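Local coordinates for protein pleckstrin homology domain-containing family A member 8 (Homo sapiens, PDB 5KDI) that binds a glycosphingolipid in its GLTP-fold domain and probably transfers simple glycosphingolipids between membranes, at residues E15-E18 with I22-E25; K58-K63 with T72-I77; I77-V82 with D197-V202. The protein carries 2 engineered substitutions. One frame throughout, in Å; residues are numbered along the deposited sequence.

How the interactions relate
Followed from the N terminus, the three contacts come in series, and none encloses or crosses another. Interaction 1 closes a short turn of three residues, folding 15-18 back on the residues that lead into helix 24-32. Interaction 2 closes the loop between helices 47-64 and 74-83, with eight residues between its segments, bringing the end of the first helix against the start of the second. Interaction 3 spans 114 intervening residues and sets helix 74-83 beside the C-terminal end of helix 172-202. Interactions 2 and 3 share I77, while 22-25 and 72-77 also touch directly, so helix 74-83 and its N-terminal approach meet parts of all three contacts.

Interaction 1. Residues E15-E18 with I22-E25; sequences ELLE and IPTE
The chain turns back on itself so that L16 and I22 come closest, CA to CA 5.3 Å; 15-18 has no regular secondary structure, and 22-25 becomes helical at T24, with P23 at the N-cap position. No hydrogen bond crosses between the segments; the contact is made by van der Waals packing. Its shortest approach is between a backbone carbonyl and a ring: E15 O sits 3.3 Å from P23 CG, and from P23 CD it is 3.5 Å. The proline ring therefore lies against the peptide of E15, and the same ring carbon also meets L17, whose side chain crosses it at a slant, with L17 CG 4.1 Å from P23 CG. In this all-helical GLTP fold, the loop 15-18 thus packs on the residue that caps helix 24-32. I22 belongs more to the interior: its backbone N donates to Q75 OE1 and its backbone pairs with L74, which joins the turn to the head of helix 74-83. L16 and I22 lie alongside one another and point the same way, both reaching I195 of helix 172-202. With its CG beside the backbone N (chi1 -58°), L16 brings CD2 to I22, and L16 CD2 comes to 3.8 Å from I22 CG1; the same methyl lies 4.0 Å from I22 CA. I22 is buried, whereas L17 and E15 remain at the protein surface; E15 reaches P23 through its carbonyl O, and its CB leads away from 22-25.

Interaction 2. Residues K58-K63 with T72-I77; sequences KKVNQK and TTLQKI. With 6S8 ((~{Z})-~{N}-[(~{E},2~{S},3~{R})-1-[(2~{R},3~{R},4~{S},5~{R},6~{R})-6-(hydroxymethyl)-3,4,5-tris(oxidanyl)oxan-2-yl]oxy-3-oxidanyl-octadec-4-en-2-yl]octadec-9-enamide), chain C.
V60 and K63 face L74 and I77 across the contact, while K59, just before V60 in the helix, serves the bound glycolipid instead. K59 NZ donates a 2.8 Å hydrogen bond to O3A of the 6S8 sugar, and K59 CE follows at 3.4 Å from the same O3A. The bend of the lysine chain at its third torsion (chi3 -77°) turns the ammonium group to that hydroxyl. D52, N56 and H137 also bond to the glycolipid, so K59 is one of several polar groups around it in the pocket. V60 points at the other helix, its CG1 standing anti to the backbone N (chi1 -178°). This methyl reaches both partners: V60 CG1 is 4.1 Å from I77 CD1, the two side chains lying askew, and 4.4 Å from L74 CD2. K63 starts toward I77, with K63 CB 4.3 Å from I77 CG2, but its chain then leads off to a salt bridge with E81. The opposing helix is fixed at its start by T73, the N-cap, whose OG1 accepts from K76 N over 3.1 Å. No hydrogen bond joins 58-63 to 72-77, so they meet through apolar carbons alone; the polar end of K63 goes to E81, and that of K59 is directed to the sugar.

Interaction 3. Residues I77-V82 with D197-V202; sequences IVLHEV and DTLYEV
Helices 77-82 and 197-202 run nearly parallel, 10° apart with axes 11.7 Å at closest, and V78 and L199 are the nearest pair along them, their CA atoms separated by 8.7 Å. At that spacing it is side chains that bridge the gap, and the bridge is built from four residues. V78 and L199 reach toward each other tip to tip: L199 CD2 lies 4.0 Å from V78 CG1, with V78 CB equally near. L199 sends CG out anti to its own backbone N (chi1 175°), which carries both methyls across to the other helix. Its second methyl serves a different neighbour, since L199 CD1 is 4.0 Å from L79 CD2; these two leucine side chains are inclined to each other. L79 leaves its helix pointing neither at nor away from 197-202, and its CD2 end supplies the approach. Here the C-terminal part of the long helix 172-202 of the GLTP fold runs along helix 74-83, far apart in sequence but in matching direction. Y200 contributes from one residue on. Its side chain runs at about a right angle to that of V78, and Y200 OH comes to 3.9 Å from V78 CG2; the methyl lies obliquely to the ring, with Y200 CE1 at 4.4 Å from V78 CG2. The hydroxyl of this buried tyrosine is not left without a polar partner, for it hydrogen-bonds the backbone O of T94, and K101, which like T94 belongs to helix 93-115, makes a cation-pi contact with the ring.

Interaction 1. Residues E15-E18 with I22-E25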
# COMPACT_ATOMS: atom_id res chain seq x y z
N GLU A 15 -10.38 -12.39 1.97
CA GLU A 15 -10.81 -13.09 3.17
C GLU A 15 -9.63 -13.85 3.74
O GLU A 15 -8.85 -14.44 3.01
CB GLU A 15 -12.04 -13.97 2.92
CG GLU A 15 -13.39 -13.18 2.80
CD GLU A 15 -13.85 -12.40 4.06
OE1 GLU A 15 -13.78 -12.92 5.22
OE2 GLU A 15 -14.34 -11.25 3.88
N LEU A 16 -9.52 -13.78 5.06
CA LEU A 16 -8.47 -14.39 5.75
C LEU A 16 -8.64 -15.91 5.86
O LEU A 16 -9.75 -16.43 5.97
CB LEU A 16 -8.28 -13.79 7.15
CG LEU A 16 -8.01 -12.28 7.19
CD1 LEU A 16 -7.86 -11.84 8.67
CD2 LEU A 16 -6.78 -11.92 6.36
N LEU A 17 -7.50 -16.57 5.86
CA LEU A 17 -7.42 -18.04 6.02
C LEU A 17 -7.26 -18.40 7.52
O LEU A 17 -7.36 -17.51 8.40
CB LEU A 17 -6.31 -18.61 5.08
CG LEU A 17 -6.49 -18.28 3.59
CD1 LEU A 17 -5.29 -18.78 2.80
CD2 LEU A 17 -7.79 -18.90 2.99
N GLU A 18 -7.10 -19.69 7.82
CA GLU A 18 -6.83 -20.18 9.17
C GLU A 18 -5.72 -19.32 9.83
O GLU A 18 -4.78 -18.88 9.20
CB GLU A 18 -6.43 -21.68 9.10
CG GLU A 18 -5.90 -22.33 10.37
CD GLU A 18 -5.64 -23.84 10.17
OE1 GLU A 18 -5.80 -24.32 9.03
OE2 GLU A 18 -5.26 -24.55 11.13
N ILE A 22 -3.09 -14.12 5.70
CA ILE A 22 -3.40 -13.18 4.62
C ILE A 22 -2.94 -13.87 3.33
O ILE A 22 -1.76 -14.09 3.11
CB ILE A 22 -2.65 -11.83 4.81
CG1 ILE A 22 -3.00 -11.21 6.21
CG2 ILE A 22 -2.85 -10.93 3.59
CD1 ILE A 22 -2.08 -10.06 6.68
N PRO A 23 -3.92 -14.16 2.45
CA PRO A 23 -3.58 -14.84 1.18
C PRO A 23 -2.55 -14.01 0.37
O PRO A 23 -2.78 -12.80 0.09
CB PRO A 23 -4.93 -14.91 0.45
CG PRO A 23 -5.94 -14.83 1.50
CD PRO A 23 -5.37 -13.93 2.56
N THR A 24 -1.50 -14.69 -0.11
CA THR A 24 -0.39 -13.97 -0.75
C THR A 24 -0.78 -13.27 -2.05
O THR A 24 -0.50 -12.10 -2.19
CB THR A 24 0.73 -14.97 -1.04
OG1 THR A 24 1.08 -15.60 0.22
CG2 THR A 24 1.97 -14.29 -1.69
N GLU A 25 -1.37 -14.00 -3.02
CA GLU A 25 -1.64 -13.39 -4.34
C GLU A 25 -2.60 -12.24 -4.23
O GLU A 25 -2.40 -11.19 -4.85
CB GLU A 25 -2.14 -14.38 -5.41
CG GLU A 25 -1.29 -15.61 -5.66
CD GLU A 25 -1.80 -16.44 -6.91
OE1 GLU A 25 -2.69 -15.94 -7.69
OE2 GLU A 25 -1.35 -17.61 -7.07

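Interaction 2. Residues K58-K63 with T72-I77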
# COMPACT_ATOMS: atom_id res chain seq x y z
N LYS A 58 7.54 -7.87 -6.49
CA LYS A 58 8.36 -8.89 -7.19
C LYS A 58 9.10 -9.78 -6.18
O LYS A 58 9.11 -11.00 -6.31
CB LYS A 58 9.38 -8.22 -8.08
CG LYS A 58 10.33 -9.17 -8.83
CD LYS A 58 11.46 -8.41 -9.52
CE LYS A 58 12.50 -7.90 -8.54
NZ LYS A 58 13.82 -7.48 -9.15
N LYS A 59 9.72 -9.15 -5.19
CA LYS A 59 10.49 -9.90 -4.22
C LYS A 59 9.64 -10.85 -3.35
O LYS A 59 10.09 -11.97 -3.04
CB LYS A 59 11.31 -8.95 -3.38
CG LYS A 59 12.44 -8.32 -4.21
CD LYS A 59 13.42 -7.62 -3.40
CE LYS A 59 12.93 -6.33 -2.97
NZ LYS A 59 14.07 -5.63 -2.26
N VAL A 60 8.44 -10.46 -3.02
CA VAL A 60 7.55 -11.39 -2.35
C VAL A 60 7.12 -12.54 -3.30
O VAL A 60 7.16 -13.71 -2.94
CB VAL A 60 6.34 -10.70 -1.68
CG1 VAL A 60 5.46 -11.74 -0.93
CG2 VAL A 60 6.84 -9.62 -0.71
N ASN A 61 6.73 -12.15 -4.50
CA ASN A 61 6.27 -13.11 -5.48
C ASN A 61 7.34 -14.12 -5.83
O ASN A 61 7.04 -15.32 -6.03
CB ASN A 61 5.75 -12.37 -6.68
CG ASN A 61 4.93 -13.21 -7.54
OD1 ASN A 61 3.87 -13.71 -7.12
ND2 ASN A 61 5.46 -13.49 -8.74
N GLN A 62 8.61 -13.67 -5.89
CA GLN A 62 9.71 -14.56 -6.20
C GLN A 62 9.83 -15.72 -5.21
O GLN A 62 10.20 -16.81 -5.59
CB GLN A 62 11.03 -13.80 -6.25
CG GLN A 62 11.27 -13.06 -7.50
CD GLN A 62 12.56 -12.16 -7.47
OE1 GLN A 62 13.18 -11.84 -6.40
NE2 GLN A 62 12.92 -11.70 -8.66
N LYS A 63 9.58 -15.47 -3.93
CA LYS A 63 9.59 -16.53 -2.95
C LYS A 63 8.28 -17.37 -3.14
O LYS A 63 8.35 -18.61 -3.12
CB LYS A 63 9.69 -16.01 -1.51
CG LYS A 63 11.04 -15.36 -1.18
CD LYS A 63 12.22 -16.26 -1.43
CE LYS A 63 13.52 -15.75 -0.82
NZ LYS A 63 13.68 -16.12 0.68
N THR A 72 0.99 -20.08 0.90
CA THR A 72 -0.33 -19.58 0.66
C THR A 72 -0.67 -18.27 1.36
O THR A 72 -1.56 -17.52 0.90
CB THR A 72 -1.41 -20.60 1.07
OG1 THR A 72 -1.24 -20.93 2.44
CG2 THR A 72 -1.32 -21.90 0.18
N THR A 73 0.11 -17.95 2.39
CA THR A 73 -0.08 -16.73 3.11
C THR A 73 1.23 -15.98 3.32
O THR A 73 2.32 -16.54 3.27
CB THR A 73 -0.73 -16.95 4.47
OG1 THR A 73 0.19 -17.64 5.30
CG2 THR A 73 -2.05 -17.72 4.35
N LEU A 74 1.08 -14.70 3.59
CA LEU A 74 2.25 -13.86 3.91
C LEU A 74 2.98 -14.41 5.13
O LEU A 74 4.24 -14.39 5.18
CB LEU A 74 1.82 -12.42 4.11
CG LEU A 74 1.13 -11.62 2.98
CD1 LEU A 74 0.70 -10.22 3.41
CD2 LEU A 74 1.96 -11.63 1.70
N GLN A 75 2.23 -14.79 6.14
CA GLN A 75 2.83 -15.30 7.35
C GLN A 75 3.68 -16.56 7.13
O GLN A 75 4.76 -16.73 7.67
CB GLN A 75 1.83 -15.53 8.46
CG GLN A 75 1.08 -14.28 8.93
CD GLN A 75 -0.29 -14.07 8.26
OE1 GLN A 75 -0.46 -14.28 7.03
NE2 GLN A 75 -1.27 -13.68 9.09
N LYS A 76 3.19 -17.45 6.24
CA LYS A 76 3.93 -18.65 5.89
C LYS A 76 5.25 -18.32 5.23
O LYS A 76 6.26 -18.98 5.51
CB LYS A 76 3.08 -19.58 5.05
CG LYS A 76 1.97 -20.28 5.86
CD LYS A 76 1.06 -21.09 4.94
CE LYS A 76 -0.02 -21.84 5.65
NZ LYS A 76 0.50 -22.98 6.44
N ILE A 77 5.27 -17.29 4.39
CA ILE A 77 6.52 -16.87 3.78
C ILE A 77 7.49 -16.31 4.84
O ILE A 77 8.65 -16.73 4.88
CB ILE A 77 6.28 -15.82 2.66
CG1 ILE A 77 5.45 -16.44 1.50
CG2 ILE A 77 7.63 -15.26 2.17
CD1 ILE A 77 4.92 -15.53 0.42
C1 6S8 C . 13.24 2.34 0.72
C2 6S8 C . 12.32 3.49 0.38
N2 6S8 C . 10.97 2.98 0.20
C3 6S8 C . 12.81 4.18 -0.93
O3 6S8 C . 14.17 4.59 -0.70
C4 6S8 C . 11.94 5.34 -1.25
C5 6S8 C . 11.25 5.39 -2.39
C6 6S8 C . 10.35 6.51 -2.83
C7 6S8 C . 10.12 7.66 -1.87
C8 6S8 C . 9.67 8.77 -2.77
C9 6S8 C . 8.77 9.64 -1.97
C10 6S8 C . 7.41 9.00 -1.88
C11 6S8 C . 6.35 9.87 -2.58
C12 6S8 C . 4.99 9.57 -1.97
C13 6S8 C . 3.88 9.25 -2.95
C14 6S8 C . 3.27 10.43 -3.67
C15 6S8 C . 1.77 10.23 -3.94
C16 6S8 C . 1.25 10.49 -5.34
C17 6S8 C . 0.09 11.48 -5.54
C18 6S8 C . -1.26 11.08 -4.96
C1A 6S8 C . 13.48 0.01 0.15
O1A 6S8 C . 13.24 1.33 -0.29
C2A 6S8 C . 12.90 -0.97 -0.82
O2A 6S8 C . 11.47 -0.76 -0.87
C3A 6S8 C . 13.30 -2.41 -0.49
O3A 6S8 C . 12.86 -3.26 -1.52
C4A 6S8 C . 14.81 -2.48 -0.32
O4A 6S8 C . 15.47 -2.42 -1.58
O5A 6S8 C . 17.22 -0.31 1.57
C5M 6S8 C . 15.28 -1.43 0.66
C6A 6S8 C . 16.77 -1.46 0.82
O6A 6S8 C . 14.89 -0.14 0.18
CAA 6S8 C . 9.93 3.44 0.88
OAA 6S8 C . 9.99 4.26 1.80
CAB 6S8 C . 8.63 2.81 0.50
CAC 6S8 C . 8.26 3.80 -0.65
CAD 6S8 C . 6.90 4.31 -0.42
CAE 6S8 C . 6.09 3.84 -1.60
CAF 6S8 C . 4.68 4.38 -1.34
CAG 6S8 C . 3.64 3.27 -1.55
CAH 6S8 C . 2.38 3.82 -2.22
CAI 6S8 C . 1.71 4.73 -1.23
CAJ 6S8 C . 1.12 5.88 -1.56
CAK 6S8 C . 0.99 6.42 -2.95
CAL 6S8 C . -0.21 7.36 -2.77
CAM 6S8 C . -0.96 7.68 -4.05
CAN 6S8 C . -1.46 6.43 -4.70
CAO 6S8 C . -2.71 6.74 -5.49
CAP 6S8 C . -3.97 6.52 -4.70
CAQ 6S8 C . -4.95 5.67 -5.45
CAR 6S8 C . -5.65 4.84 -4.45

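Interaction 3. Residues I77-V82 with D197-V202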
# COMPACT_ATOMS: atom_id res chain seq x y z
N ILE A 77 5.27 -17.29 4.39
CA ILE A 77 6.52 -16.87 3.78
C ILE A 77 7.49 -16.31 4.84
O ILE A 77 8.65 -16.73 4.88
CB ILE A 77 6.28 -15.82 2.66
CG1 ILE A 77 5.45 -16.44 1.50
CG2 ILE A 77 7.63 -15.26 2.17
CD1 ILE A 77 4.92 -15.53 0.42
N VAL A 78 7.02 -15.38 5.65
CA VAL A 78 7.87 -14.72 6.64
C VAL A 78 8.39 -15.75 7.64
O VAL A 78 9.62 -15.79 7.94
CB VAL A 78 7.15 -13.58 7.33
CG1 VAL A 78 7.99 -13.04 8.50
CG2 VAL A 78 6.87 -12.46 6.32
N LEU A 79 7.49 -16.59 8.12
CA LEU A 79 7.88 -17.58 9.14
C LEU A 79 8.88 -18.57 8.56
O LEU A 79 9.81 -19.05 9.26
CB LEU A 79 6.65 -18.28 9.69
CG LEU A 79 5.80 -17.38 10.61
CD1 LEU A 79 4.52 -18.10 11.07
CD2 LEU A 79 6.59 -16.73 11.74
N HIS A 80 8.74 -18.93 7.28
CA HIS A 80 9.77 -19.79 6.65
C HIS A 80 11.11 -19.13 6.60
O HIS A 80 12.15 -19.79 6.85
CB HIS A 80 9.35 -20.23 5.28
CG HIS A 80 10.43 -20.96 4.54
ND1 HIS A 80 10.74 -22.28 4.82
CD2 HIS A 80 11.34 -20.53 3.57
CE1 HIS A 80 11.79 -22.64 4.03
NE2 HIS A 80 12.13 -21.58 3.25
N GLU A 81 11.13 -17.83 6.24
CA GLU A 81 12.41 -17.11 6.21
C GLU A 81 13.08 -17.07 7.53
O GLU A 81 14.29 -17.15 7.61
CB GLU A 81 12.25 -15.72 5.57
CG GLU A 81 11.99 -15.76 4.05
CD GLU A 81 12.10 -14.41 3.37
OE1 GLU A 81 12.07 -13.39 4.08
OE2 GLU A 81 12.21 -14.42 2.11
N VAL A 82 12.29 -16.86 8.57
CA VAL A 82 12.79 -16.87 9.95
C VAL A 82 13.37 -18.27 10.30
O VAL A 82 14.52 -18.34 10.75
CB VAL A 82 11.67 -16.45 10.95
CG1 VAL A 82 12.03 -16.81 12.38
CG2 VAL A 82 11.29 -14.95 10.70
N ASP A 197 1.90 -6.08 11.58
CA ASP A 197 2.66 -5.38 12.62
C ASP A 197 2.94 -6.31 13.80
O ASP A 197 4.06 -6.37 14.29
CB ASP A 197 1.95 -4.13 13.07
CG ASP A 197 2.00 -2.99 12.09
OD1 ASP A 197 2.76 -3.00 11.10
OD2 ASP A 197 1.23 -2.01 12.30
N THR A 198 1.92 -7.05 14.23
CA THR A 198 2.07 -8.01 15.36
C THR A 198 3.12 -9.10 14.99
O THR A 198 3.99 -9.42 15.77
CB THR A 198 0.71 -8.57 15.74
OG1 THR A 198 -0.10 -7.50 16.18
CG2 THR A 198 0.86 -9.63 16.83
N LEU A 199 3.02 -9.66 13.78
CA LEU A 199 3.92 -10.68 13.31
C LEU A 199 5.37 -10.14 13.40
O LEU A 199 6.26 -10.81 13.91
CB LEU A 199 3.56 -11.09 11.91
CG LEU A 199 4.51 -12.09 11.24
CD1 LEU A 199 4.23 -13.50 11.73
CD2 LEU A 199 4.31 -12.02 9.69
N TYR A 200 5.58 -8.94 12.85
CA TYR A 200 6.92 -8.36 12.86
C TYR A 200 7.43 -8.05 14.29
O TYR A 200 8.57 -8.34 14.60
CB TYR A 200 7.01 -7.19 11.93
CG TYR A 200 7.23 -7.58 10.47
CD1 TYR A 200 6.29 -8.31 9.76
CD2 TYR A 200 8.39 -7.24 9.81
CE1 TYR A 200 6.48 -8.67 8.45
CE2 TYR A 200 8.58 -7.55 8.48
CZ TYR A 200 7.67 -8.34 7.81
OH TYR A 200 7.86 -8.71 6.52
N GLU A 201 6.57 -7.49 15.14
CA GLU A 201 6.93 -7.20 16.50
C GLU A 201 7.32 -8.47 17.26
O GLU A 201 8.34 -8.48 17.94
CB GLU A 201 5.86 -6.39 17.22
CG GLU A 201 5.58 -5.04 16.53
CD GLU A 201 4.19 -4.45 16.85
OE1 GLU A 201 3.53 -4.96 17.78
OE2 GLU A 201 3.76 -3.49 16.15
N VAL A 202 6.46 -9.49 17.19
CA VAL A 202 6.64 -10.69 17.96
C VAL A 202 7.94 -11.45 17.59
O VAL A 202 8.59 -12.02 18.46
CB VAL A 202 5.41 -11.64 17.90
CG1 VAL A 202 5.68 -12.96 18.61
CG2 VAL A 202 4.22 -10.99 18.56